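N-acetyltransferase family protein (Bacillus anthracis, PDB 3LNB) catalyses the transfer of an acetyl group from acetyl-coenzyme A to the nitrogen of arylamines, and inactivates sulfamethoxazole. Local coordinates at residues F40-I45 with M64-E69; K119-V124 with D224-Q229; H138-L143 with Y219-D224. The protein carries 1 engineered substitution. All blocks are in the same frame, centred on the assembly; numbering follows the deposited sequence.

How the contacts relate
Contact 1 comes first along the chain and joins the C-terminal ends of helices 34-42 and 55-65. Its centre lies about 23 Å from that of contact 2 and about 22 Å from that of contact 3, across the centre of the chain. Contacts 2 and 3 are neighbours, with centres about 6 Å apart, and contact 3 is nested within the loop that contact 2 closes. They share strand 216-225 and belong to one antiparallel sheet, in which strand 116-126 separates strands 131-145 and 216-225. Each contact contributes a residue to the coenzyme A pocket: Phe68, Val124 and His138.

Contact 1. Residues F40-I45 with M64-E69; sequences FKRLKI and MILPFE. Engineered in segment 64-69: Phe68 (natural residue Tyr). With COA (coenzyme A), chain B.
The guanidinium of Arg42 rests against Ile65, Leu66 and Pro67 while two main-chain carbonyls hold its nitrogens: NE donates to the O of Leu90 and NH1 to the O of Arg95. Leu66 covers one face of the flat group, its CD2 3.6 Å from Arg42 NE. Ile65 approaches more obliquely and brings CG2 to 3.3 Å from Arg42 NH2, the two side chains lying alongside with their ends pointing opposite ways. Pro67 CD, also oblique to the plane, sits 3.9 Å from Arg42 NH1. The extended first torsion (chi1 179°) followed by a bend at chi2 (77°) swings the arginine chain off its helix and across these three residues.

Leu43 and Lys44 complete the packing. Leu43 CD1 meets Leu66 CG at 4.1 Å, the two side chains crossing at about a right angle, and Lys44 CG lies 3.8 Å from Ile65 CD1. Lys44, with its positive phi, is the C-prime residue of a Schellman motif that terminates helix 34-42. The motif is closed by the bond from Ile45 N to Phe40 O, 2.8 Å, and by a second from Lys44 N to Lys41 O. The turn directs Lys44 toward the end of helix 55-65, and the end of Leu43 comes round to Leu66.

Beyond the packing, the chain enters strand 68-69, where the engineered Phe68 (tyrosine in the natural sequence) reaches coenzyme A. Its CZ is 3.5 Å from N4P of the cofactor, and S1P lies at the ring edge, in the plane of the ring.

No hydrogen bond spans the two segments. The cation packs a weakly hydrated face against Leu66 while its NE and NH1 donate to third-party carbonyls, a division of labour that ties two helix ends to the backbone around Leu90 and Arg95.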
loop_
_atom_site.group_PDB
_atom_site.type_symbol
_atom_site.label_atom_id
_atom_site.label_comp_id
_atom_site.label_asym_id
_atom_site.label_seq_id
_atom_site.Cartn_x
_atom_site.Cartn_y
_atom_site.Cartn_z
ATOM N N PHE A 40 1.564 14.670 8.729
ATOM C CA PHE A 40 0.392 15.542 8.643
ATOM C C PHE A 40 0.479 16.498 7.453
ATOM O O PHE A 40 -0.499 16.702 6.736
ATOM C CB PHE A 40 0.249 16.359 9.933
ATOM C CG PHE A 40 -0.252 15.566 11.107
ATOM C CD1 PHE A 40 0.416 15.614 12.325
ATOM C CD2 PHE A 40 -1.401 14.789 11.004
ATOM C CE1 PHE A 40 -0.049 14.903 13.424
ATOM C CE2 PHE A 40 -1.877 14.074 12.100
ATOM C CZ PHE A 40 -1.198 14.132 13.313
ATOM N N LYS A 41 1.658 17.083 7.259
ATOM C CA LYS A 41 1.886 18.021 6.162
ATOM C C LYS A 41 1.702 17.355 4.797
ATOM O O LYS A 41 0.969 17.858 3.941
ATOM C CB LYS A 41 3.299 18.601 6.260
ATOM C CG LYS A 41 3.677 19.531 5.114
ATOM C CD LYS A 41 5.135 19.968 5.200
ATOM C CE LYS A 41 5.506 20.898 4.045
ATOM N NZ LYS A 41 6.935 21.318 4.118
ATOM N N ARG A 42 2.365 16.221 4.598
ATOM C CA ARG A 42 2.278 15.504 3.332
ATOM C C ARG A 42 0.851 15.093 2.992
ATOM O O ARG A 42 0.404 15.270 1.861
ATOM C CB ARG A 42 3.159 14.254 3.370
ATOM C CG ARG A 42 3.132 13.398 2.102
ATOM C CD ARG A 42 3.967 13.996 0.971
ATOM N NE ARG A 42 4.262 12.993 -0.051
ATOM C CZ ARG A 42 3.746 12.983 -1.281
ATOM N NH1 ARG A 42 4.082 12.021 -2.132
ATOM N NH2 ARG A 42 2.909 13.936 -1.667
ATOM N N LEU A 43 0.143 14.539 3.972
ATOM C CA LEU A 43 -1.222 14.078 3.743
ATOM C C LEU A 43 -2.271 15.170 3.901
ATOM O O LEU A 43 -3.471 14.892 3.899
ATOM C CB LEU A 43 -1.546 12.891 4.658
ATOM C CG LEU A 43 -0.782 11.585 4.376
ATOM C CD1 LEU A 43 -1.100 11.104 2.970
ATOM C CD2 LEU A 43 0.729 11.804 4.517
ATOM N N LYS A 44 -1.810 16.411 4.023
ATOM C CA LYS A 44 -2.706 17.558 4.150
ATOM C C LYS A 44 -3.743 17.372 5.249
ATOM O O LYS A 44 -4.918 17.716 5.070
ATOM C CB LYS A 44 -3.441 17.792 2.835
ATOM C CG LYS A 44 -2.585 17.610 1.608
ATOM C CD LYS A 44 -1.603 18.739 1.411
ATOM C CE LYS A 44 -1.655 19.208 -0.038
ATOM N NZ LYS A 44 -1.638 18.061 -0.993
ATOM N N ILE A 45 -3.316 16.813 6.373
ATOM C CA ILE A 45 -4.205 16.599 7.500
ATOM C C ILE A 45 -3.733 17.464 8.660
ATOM O O ILE A 45 -2.579 17.387 9.077
ATOM C CB ILE A 45 -4.208 15.120 7.942
ATOM C CG1 ILE A 45 -4.865 14.260 6.864
ATOM C CG2 ILE A 45 -4.952 14.972 9.263
ATOM C CD1 ILE A 45 -4.761 12.775 7.127
ATOM N N MET A 64 -5.041 8.823 -1.874
ATOM C CA MET A 64 -5.192 9.942 -2.799
ATOM C C MET A 64 -3.909 10.727 -3.053
ATOM O O MET A 64 -3.795 11.426 -4.061
ATOM C CB MET A 64 -6.247 10.918 -2.256
ATOM C CG MET A 64 -7.656 10.393 -2.231
ATOM S SD MET A 64 -8.252 10.084 -3.889
ATOM C CE MET A 64 -8.564 11.759 -4.469
ATOM N N ILE A 65 -2.945 10.615 -2.145
ATOM C CA ILE A 65 -1.705 11.382 -2.259
ATOM C C ILE A 65 -0.402 10.595 -2.431
ATOM O O ILE A 65 0.428 10.945 -3.268
ATOM C CB ILE A 65 -1.573 12.322 -1.032
ATOM C CG1 ILE A 65 -2.736 13.319 -1.038
ATOM C CG2 ILE A 65 -0.226 13.036 -1.045
ATOM C CD1 ILE A 65 -2.886 14.118 0.235
ATOM N N LEU A 66 -0.211 9.552 -1.635
ATOM C CA LEU A 66 1.007 8.748 -1.726
ATOM C C LEU A 66 0.916 7.726 -2.861
ATOM O O LEU A 66 0.234 6.709 -2.738
ATOM C CB LEU A 66 1.260 8.032 -0.397
ATOM C CG LEU A 66 1.553 8.931 0.803
ATOM C CD1 LEU A 66 1.762 8.068 2.038
ATOM C CD2 LEU A 66 2.794 9.786 0.524
ATOM N N PRO A 67 1.612 7.982 -3.981
ATOM C CA PRO A 67 1.578 7.058 -5.119
ATOM C C PRO A 67 2.208 5.707 -4.803
ATOM O O PRO A 67 3.168 5.622 -4.036
ATOM C CB PRO A 67 2.374 7.793 -6.196
ATOM C CG PRO A 67 2.327 9.238 -5.766
ATOM C CD PRO A 67 2.472 9.136 -4.277
ATOM N N PHE A 68 1.647 4.656 -5.389
ATOM C CA PHE A 68 2.173 3.304 -5.237
ATOM C C PHE A 68 3.147 3.207 -6.413
ATOM O O PHE A 68 2.726 3.253 -7.570
ATOM C CB PHE A 68 1.044 2.274 -5.395
ATOM C CG PHE A 68 1.514 0.845 -5.437
ATOM C CD1 PHE A 68 1.681 0.113 -4.260
ATOM C CD2 PHE A 68 1.791 0.226 -6.658
ATOM C CE1 PHE A 68 2.114 -1.211 -4.299
ATOM C CE2 PHE A 68 2.226 -1.099 -6.707
ATOM C CZ PHE A 68 2.387 -1.820 -5.524
ATOM N N GLU A 69 4.443 3.106 -6.129
ATOM C CA GLU A 69 5.429 3.039 -7.202
ATOM C C GLU A 69 6.700 2.276 -6.864
ATOM O O GLU A 69 7.042 2.092 -5.693
ATOM C CB GLU A 69 5.782 4.455 -7.682
ATOM C CG GLU A 69 6.121 5.461 -6.573
ATOM C CD GLU A 69 7.617 5.742 -6.440
ATOM O OE1 GLU A 69 7.975 6.747 -5.778
ATOM O OE2 GLU A 69 8.435 4.963 -6.983
HETATM N N1A COA B . 4.175 -4.510 -11.170
HETATM C C2A COA B . 4.429 -3.817 -12.266
HETATM N N3A COA B . 3.490 -3.561 -13.161
HETATM C C4A COA B . 2.238 -4.001 -12.975
HETATM C C5A COA B . 1.933 -4.736 -11.838
HETATM C C6A COA B . 2.946 -4.984 -10.920
HETATM N N6A COA B . 2.697 -5.668 -9.806
HETATM N N7A COA B . 0.639 -5.035 -11.890
HETATM C C8A COA B . 0.147 -4.509 -13.009
HETATM N N9A COA B . 1.113 -3.874 -13.672
HETATM C C1B COA B . 0.932 -3.072 -14.904
HETATM C C2B COA B . 0.350 -3.870 -16.070
HETATM O O2B COA B . 1.384 -4.620 -16.714
HETATM C C3B COA B . -0.130 -2.732 -16.971
HETATM O O3B COA B . 0.907 -2.326 -17.868
HETATM P P3B COA B . 0.504 -1.796 -19.334
HETATM O O7A COA B . -0.626 -0.841 -19.295
HETATM O O8A COA B . 1.836 -1.153 -19.968
HETATM O O9A COA B . 0.164 -3.118 -20.185
HETATM C C4B COA B . -0.453 -1.607 -15.984
HETATM O O4B COA B . -0.094 -2.094 -14.680
HETATM C C5B COA B . -1.945 -1.278 -15.985
HETATM O O5B COA B . -2.696 -2.422 -15.574
HETATM P P1A COA B . -4.298 -2.405 -15.699
HETATM O O1A COA B . -4.817 -3.732 -14.951
HETATM O O2A COA B . -4.735 -2.348 -17.111
HETATM O O3A COA B . -4.796 -1.121 -14.866
HETATM P P2A COA B . -4.941 -1.081 -13.263
HETATM O O4A COA B . -6.457 -1.523 -12.955
HETATM O O5A COA B . -4.646 0.277 -12.752
HETATM O O6A COA B . -3.997 -2.223 -12.635
HETATM C CBP COA B . -2.565 -1.973 -10.650
HETATM C CCP COA B . -2.671 -1.935 -12.178
HETATM C CDP COA B . -3.343 -0.800 -10.052
HETATM C CEP COA B . -1.092 -1.865 -10.250
HETATM C CAP COA B . -3.128 -3.297 -10.128
HETATM O OAP COA B . -2.429 -4.384 -10.739
HETATM C C9P COA B . -2.975 -3.412 -8.610
HETATM O O9P COA B . -3.672 -2.743 -7.848
HETATM N N8P COA B . -2.051 -4.285 -8.213
HETATM C C7P COA B . -1.761 -4.563 -6.799
HETATM C C6P COA B . -0.250 -4.674 -6.579
HETATM C C5P COA B . 0.065 -5.353 -5.243
HETATM O O5P COA B . -0.099 -6.563 -5.105
HETATM N N4P COA B . 0.535 -4.561 -4.283
HETATM C C3P COA B . 0.872 -5.082 -2.951
HETATM C C2P COA B . 2.238 -5.771 -2.959
HETATM S S1P COA B . 3.651 -4.627 -3.170
#

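Contact 2. Residues K119-V124 with D224-Q229; sequences KVAGTV and DPIDEQ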
loop_
_atom_site.group_PDB
_atom_site.type_symbol
_atom_site.label_atom_id
_atom_site.label_comp_id
_atom_site.label_asym_id
_atom_site.label_seq_id
_atom_site.Cartn_x
_atom_site.Cartn_y
_atom_site.Cartn_z
ATOM N N LYS A 119 3.690 -5.190 12.275
ATOM C CA LYS A 119 3.743 -5.573 10.873
ATOM C C LYS A 119 3.804 -7.086 10.714
ATOM O O LYS A 119 4.350 -7.784 11.569
ATOM C CB LYS A 119 4.987 -4.960 10.210
ATOM C CG LYS A 119 5.088 -3.444 10.310
ATOM C CD LYS A 119 6.355 -2.912 9.639
ATOM C CE LYS A 119 7.615 -3.268 10.416
ATOM N NZ LYS A 119 7.609 -2.675 11.779
ATOM N N VAL A 120 3.238 -7.585 9.616
ATOM C CA VAL A 120 3.265 -9.016 9.313
ATOM C C VAL A 120 3.456 -9.159 7.812
ATOM O O VAL A 120 3.144 -8.249 7.050
ATOM C CB VAL A 120 1.952 -9.750 9.718
ATOM C CG1 VAL A 120 1.667 -9.543 11.197
ATOM C CG2 VAL A 120 0.787 -9.274 8.856
ATOM N N ALA A 121 3.987 -10.295 7.384
ATOM C CA ALA A 121 4.190 -10.505 5.965
ATOM C C ALA A 121 2.923 -11.097 5.362
ATOM O O ALA A 121 2.092 -11.676 6.063
ATOM C CB ALA A 121 5.370 -11.435 5.735
ATOM N N GLY A 122 2.790 -10.933 4.055
ATOM C CA GLY A 122 1.648 -11.469 3.340
ATOM C C GLY A 122 2.135 -11.939 1.984
ATOM O O GLY A 122 3.220 -11.564 1.544
ATOM N N THR A 123 1.333 -12.767 1.330
ATOM C CA THR A 123 1.658 -13.296 0.017
ATOM C C THR A 123 0.418 -13.039 -0.835
ATOM O O THR A 123 -0.670 -13.521 -0.516
ATOM C CB THR A 123 1.941 -14.819 0.084
ATOM O OG1 THR A 123 2.996 -15.072 1.020
ATOM C CG2 THR A 123 2.350 -15.351 -1.283
ATOM N N VAL A 124 0.583 -12.266 -1.903
ATOM C CA VAL A 124 -0.533 -11.923 -2.788
ATOM C C VAL A 124 -0.833 -13.037 -3.793
ATOM O O VAL A 124 0.055 -13.793 -4.175
ATOM C CB VAL A 124 -0.227 -10.616 -3.580
ATOM C CG1 VAL A 124 -1.391 -10.268 -4.495
ATOM C CG2 VAL A 124 0.045 -9.470 -2.617
ATOM N N ASP A 224 2.512 -13.548 12.553
ATOM C CA ASP A 224 3.902 -13.549 13.011
ATOM C C ASP A 224 4.503 -12.158 12.777
ATOM O O ASP A 224 4.646 -11.723 11.633
ATOM C CB ASP A 224 4.746 -14.573 12.235
ATOM C CG ASP A 224 4.215 -15.990 12.349
ATOM O OD1 ASP A 224 3.831 -16.403 13.465
ATOM O OD2 ASP A 224 4.200 -16.702 11.320
ATOM N N PRO A 225 4.873 -11.449 13.856
ATOM C CA PRO A 225 5.462 -10.104 13.800
ATOM C C PRO A 225 6.788 -10.057 13.041
ATOM O O PRO A 225 7.662 -10.893 13.262
ATOM C CB PRO A 225 5.670 -9.748 15.272
ATOM C CG PRO A 225 4.639 -10.562 15.980
ATOM C CD PRO A 225 4.692 -11.880 15.252
ATOM N N ILE A 226 6.940 -9.071 12.160
ATOM C CA ILE A 226 8.176 -8.931 11.403
ATOM C C ILE A 226 8.869 -7.610 11.724
ATOM O O ILE A 226 8.217 -6.586 11.938
ATOM C CB ILE A 226 7.923 -9.022 9.879
ATOM C CG1 ILE A 226 6.991 -7.897 9.425
ATOM C CG2 ILE A 226 7.331 -10.383 9.546
ATOM C CD1 ILE A 226 6.667 -7.932 7.937
ATOM N N ASP A 227 10.198 -7.645 11.757
ATOM C CA ASP A 227 10.988 -6.462 12.068
ATOM C C ASP A 227 11.544 -5.793 10.814
ATOM O O ASP A 227 11.230 -6.200 9.695
ATOM C CB ASP A 227 12.121 -6.834 13.031
ATOM C CG ASP A 227 13.131 -7.795 12.417
ATOM O OD1 ASP A 227 13.980 -8.294 13.177
ATOM O OD2 ASP A 227 13.089 -8.053 11.193
ATOM N N GLU A 228 12.366 -4.762 11.006
ATOM C CA GLU A 228 12.938 -4.016 9.887
ATOM C C GLU A 228 13.861 -4.881 9.021
ATOM O O GLU A 228 13.891 -4.738 7.795
ATOM C CB GLU A 228 13.692 -2.782 10.414
ATOM C CG GLU A 228 13.951 -1.705 9.366
ATOM C CD GLU A 228 13.395 -0.333 9.761
ATOM O OE1 GLU A 228 13.949 0.309 10.685
ATOM O OE2 GLU A 228 12.394 0.103 9.148
ATOM N N GLN A 229 14.601 -5.789 9.646
ATOM C CA GLN A 229 15.495 -6.650 8.885
ATOM C C GLN A 229 14.688 -7.505 7.905
ATOM O O GLN A 229 15.055 -7.634 6.739
ATOM C CB GLN A 229 16.311 -7.549 9.816
ATOM C CG GLN A 229 17.661 -7.926 9.226
ATOM C CD GLN A 229 18.559 -8.641 10.210
ATOM O OE1 GLN A 229 18.546 -8.350 11.413
ATOM N NE2 GLN A 229 19.367 -9.569 9.704
HETATM O O HOH W 1 6.176 -5.236 13.598
HETATM O O HOH W 2 4.654 -12.305 9.181
#
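The flat groups that meet Ile226 are peptide units of strand 116-126. Ile226 CD1 stands over one face of the Val120-Ala121 peptide, 3.4 Å from Val120 C. The preceding carbonyl, of Lys119, is approached from above its plane: Ile226 N donates to Lys119 O at 3.0 Å, lying 39° out of the carbonyl plane. Pro225 CA adds a CA-H...O contact to the same oxygen at 3.4 Å.

Side chains fill in around this bond. The branch of Ile226 that bears CD1 is set between its own backbone N and carbonyl carbon (chi1 61°), which turns CG1 back toward the strand and brings it 3.6 Å from Lys119 CB. The side chain of Val120 leaves in the other direction, yet its CG1 lies 3.7 Å from Asp224 O.

Two waters extend the pairing where the backbones separate. Water 1 accepts from Lys119 N at 2.8 Å and donates to Ile226 O; the lysine NZ adds a weak, long bond to it. Water 2 accepts from Ala121 N, also at 2.8 Å, and approaches Asp224 O so closely that the length of that bond is doubtful. Lys119 additionally makes a cation-pi contact with Tyr107. Within the same segment as Ile226, Asp227 is the N-cap of helix 228-240, its OD2 accepting from Lys230 N.

A single direct bond flanked by waters implies that strand 216-225 is parting from strand 116-126 here, with solvent molecules serving the peptide groups as the chain turns into the helix.

Contact 3. Residues H138-L143 with Y219-D224; sequences HVIIIL and YAFTLD
From its CB, which points toward strand 216-225, Ile140 divides into two branches that both find aromatic rings. CG2 reaches the phenol end of Tyr219, 3.8 Å from OH, which makes a weak hydrogen bond to Asp153. The other branch, through CG1, is set by chi1 at 62° and carries CD1 into the corner where both rings meet it: it lies 3.8 Å from Tyr219 CE2 and forms a CH-pi contact over the face of Phe221, 4.0 Å from the ring centroid.

The neighbours along the strand continue this packing. His138 turns its edge to the face of Tyr219 in a T-shaped pair, with planes at 74°, and its CD2 stands over the centre of the tyrosine ring. Farther on, Ile142 CD1 touches Phe221 CE2 at 4.0 Å. His138 NE2 is hydrogen-bonded to Asp153, and the side chain also touches Cys99 and coenzyme A.

The strands are not paired: strand 116-126 runs between them in the sheet, and their axes cross at 58°. Contact of next-but-one strands through one buried face reflects a strongly twisted sheet, consistent with the beta-barrel domain of arylamine N-acetyltransferases, and His138 with Cys99 and Asp153 fits the family's Cys-His-Asp catalytic triad.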
loop_
_atom_site.group_PDB
_atom_site.type_symbol
_atom_site.label_atom_id
_atom_site.label_comp_id
_atom_site.label_asym_id
_atom_site.label_seq_id
_atom_site.Cartn_x
_atom_site.Cartn_y
_atom_site.Cartn_z
ATOM N N HIS A 138 4.361 -8.925 0.412
ATOM C CA HIS A 138 3.471 -7.860 0.851
ATOM C C HIS A 138 3.683 -7.679 2.342
ATOM O O HIS A 138 4.030 -8.628 3.042
ATOM C CB HIS A 138 2.004 -8.212 0.564
ATOM C CG HIS A 138 1.042 -7.103 0.874
ATOM N ND1 HIS A 138 1.390 -5.770 0.796
ATOM C CD2 HIS A 138 -0.272 -7.127 1.206
ATOM C CE1 HIS A 138 0.333 -5.022 1.064
ATOM N NE2 HIS A 138 -0.688 -5.820 1.316
ATOM N N VAL A 139 3.498 -6.451 2.811
ATOM C CA VAL A 139 3.656 -6.118 4.218
ATOM C C VAL A 139 2.434 -5.317 4.637
ATOM O O VAL A 139 2.073 -4.340 3.979
ATOM C CB VAL A 139 4.922 -5.258 4.461
ATOM C CG1 VAL A 139 4.947 -4.767 5.901
ATOM C CG2 VAL A 139 6.181 -6.069 4.144
ATOM N N ILE A 140 1.792 -5.744 5.719
ATOM C CA ILE A 140 0.607 -5.059 6.220
ATOM C C ILE A 140 0.707 -4.828 7.716
ATOM O O ILE A 140 1.633 -5.312 8.365
ATOM C CB ILE A 140 -0.677 -5.858 5.931
ATOM C CG1 ILE A 140 -0.628 -7.204 6.650
ATOM C CG2 ILE A 140 -0.836 -6.059 4.425
ATOM C CD1 ILE A 140 -1.861 -8.057 6.437
ATOM N N ILE A 141 -0.260 -4.087 8.250
ATOM C CA ILE A 141 -0.308 -3.760 9.668
ATOM C C ILE A 141 -1.492 -4.412 10.366
ATOM O O ILE A 141 -2.597 -4.449 9.827
ATOM C CB ILE A 141 -0.438 -2.227 9.880
ATOM C CG1 ILE A 141 0.822 -1.514 9.389
ATOM C CG2 ILE A 141 -0.695 -1.918 11.347
ATOM C CD1 ILE A 141 0.655 -0.009 9.274
ATOM N N ILE A 142 -1.256 -4.932 11.564
ATOM C CA ILE A 142 -2.327 -5.521 12.354
ATOM C C ILE A 142 -2.482 -4.594 13.559
ATOM O O ILE A 142 -1.517 -4.321 14.268
ATOM C CB ILE A 142 -1.982 -6.951 12.832
ATOM C CG1 ILE A 142 -1.757 -7.864 11.624
ATOM C CG2 ILE A 142 -3.101 -7.491 13.713
ATOM C CD1 ILE A 142 -2.941 -7.944 10.676
ATOM N N LEU A 143 -3.696 -4.097 13.764
ATOM C CA LEU A 143 -3.993 -3.183 14.862
ATOM C C LEU A 143 -4.923 -3.818 15.882
ATOM O O LEU A 143 -5.927 -4.434 15.516
ATOM C CB LEU A 143 -4.666 -1.905 14.330
ATOM C CG LEU A 143 -5.328 -1.022 15.405
ATOM C CD1 LEU A 143 -4.263 -0.213 16.122
ATOM C CD2 LEU A 143 -6.355 -0.091 14.782
ATOM N N TYR A 219 -4.864 -11.613 -0.676
ATOM C CA TYR A 219 -3.607 -12.120 -0.148
ATOM C C TYR A 219 -3.812 -12.919 1.128
ATOM O O TYR A 219 -4.826 -12.784 1.816
ATOM C CB TYR A 219 -2.602 -10.990 0.117
ATOM C CG TYR A 219 -3.107 -9.870 1.000
ATOM C CD1 TYR A 219 -3.558 -8.674 0.440
ATOM C CD2 TYR A 219 -3.129 -9.999 2.392
ATOM C CE1 TYR A 219 -4.014 -7.634 1.236
ATOM C CE2 TYR A 219 -3.588 -8.958 3.205
ATOM C CZ TYR A 219 -4.027 -7.780 2.619
ATOM O OH TYR A 219 -4.466 -6.741 3.393
ATOM N N ALA A 220 -2.841 -13.778 1.405
ATOM C CA ALA A 220 -2.842 -14.600 2.596
ATOM C C ALA A 220 -1.807 -13.976 3.519
ATOM O O ALA A 220 -0.919 -13.258 3.058
ATOM C CB ALA A 220 -2.439 -16.023 2.250
ATOM N N PHE A 221 -1.927 -14.243 4.814
ATOM C CA PHE A 221 -0.978 -13.730 5.796
ATOM C C PHE A 221 -1.083 -14.490 7.112
ATOM O O PHE A 221 -1.983 -15.313 7.297
ATOM C CB PHE A 221 -1.182 -12.223 6.043
ATOM C CG PHE A 221 -2.502 -11.866 6.671
ATOM C CD1 PHE A 221 -3.661 -11.776 5.901
ATOM C CD2 PHE A 221 -2.587 -11.617 8.039
ATOM C CE1 PHE A 221 -4.884 -11.442 6.486
ATOM C CE2 PHE A 221 -3.810 -11.283 8.634
ATOM C CZ PHE A 221 -4.955 -11.194 7.859
ATOM N N THR A 222 -0.134 -14.227 8.005
ATOM C CA THR A 222 -0.098 -14.850 9.327
ATOM C C THR A 222 0.024 -13.717 10.340
ATOM O O THR A 222 0.128 -12.550 9.961
ATOM C CB THR A 222 1.121 -15.784 9.497
ATOM O OG1 THR A 222 2.317 -15.000 9.571
ATOM C CG2 THR A 222 1.228 -16.749 8.328
ATOM N N LEU A 223 0.011 -14.052 11.623
ATOM C CA LEU A 223 0.127 -13.037 12.655
ATOM C C LEU A 223 1.532 -13.010 13.278
ATOM O O LEU A 223 1.723 -12.508 14.386
ATOM C CB LEU A 223 -0.955 -13.248 13.731
ATOM C CG LEU A 223 -2.397 -13.281 13.190
ATOM C CD1 LEU A 223 -3.381 -13.407 14.335
ATOM C CD2 LEU A 223 -2.694 -12.017 12.389
ATOM N N ASP A 224 2.512 -13.548 12.553
ATOM C CA ASP A 224 3.902 -13.549 13.011
ATOM C C ASP A 224 4.503 -12.158 12.777
ATOM O O ASP A 224 4.646 -11.723 11.633
ATOM C CB ASP A 224 4.746 -14.573 12.235
ATOM C CG ASP A 224 4.215 -15.990 12.349
ATOM O OD1 ASP A 224 3.831 -16.403 13.465
ATOM O OD2 ASP A 224 4.200 -16.702 11.320
#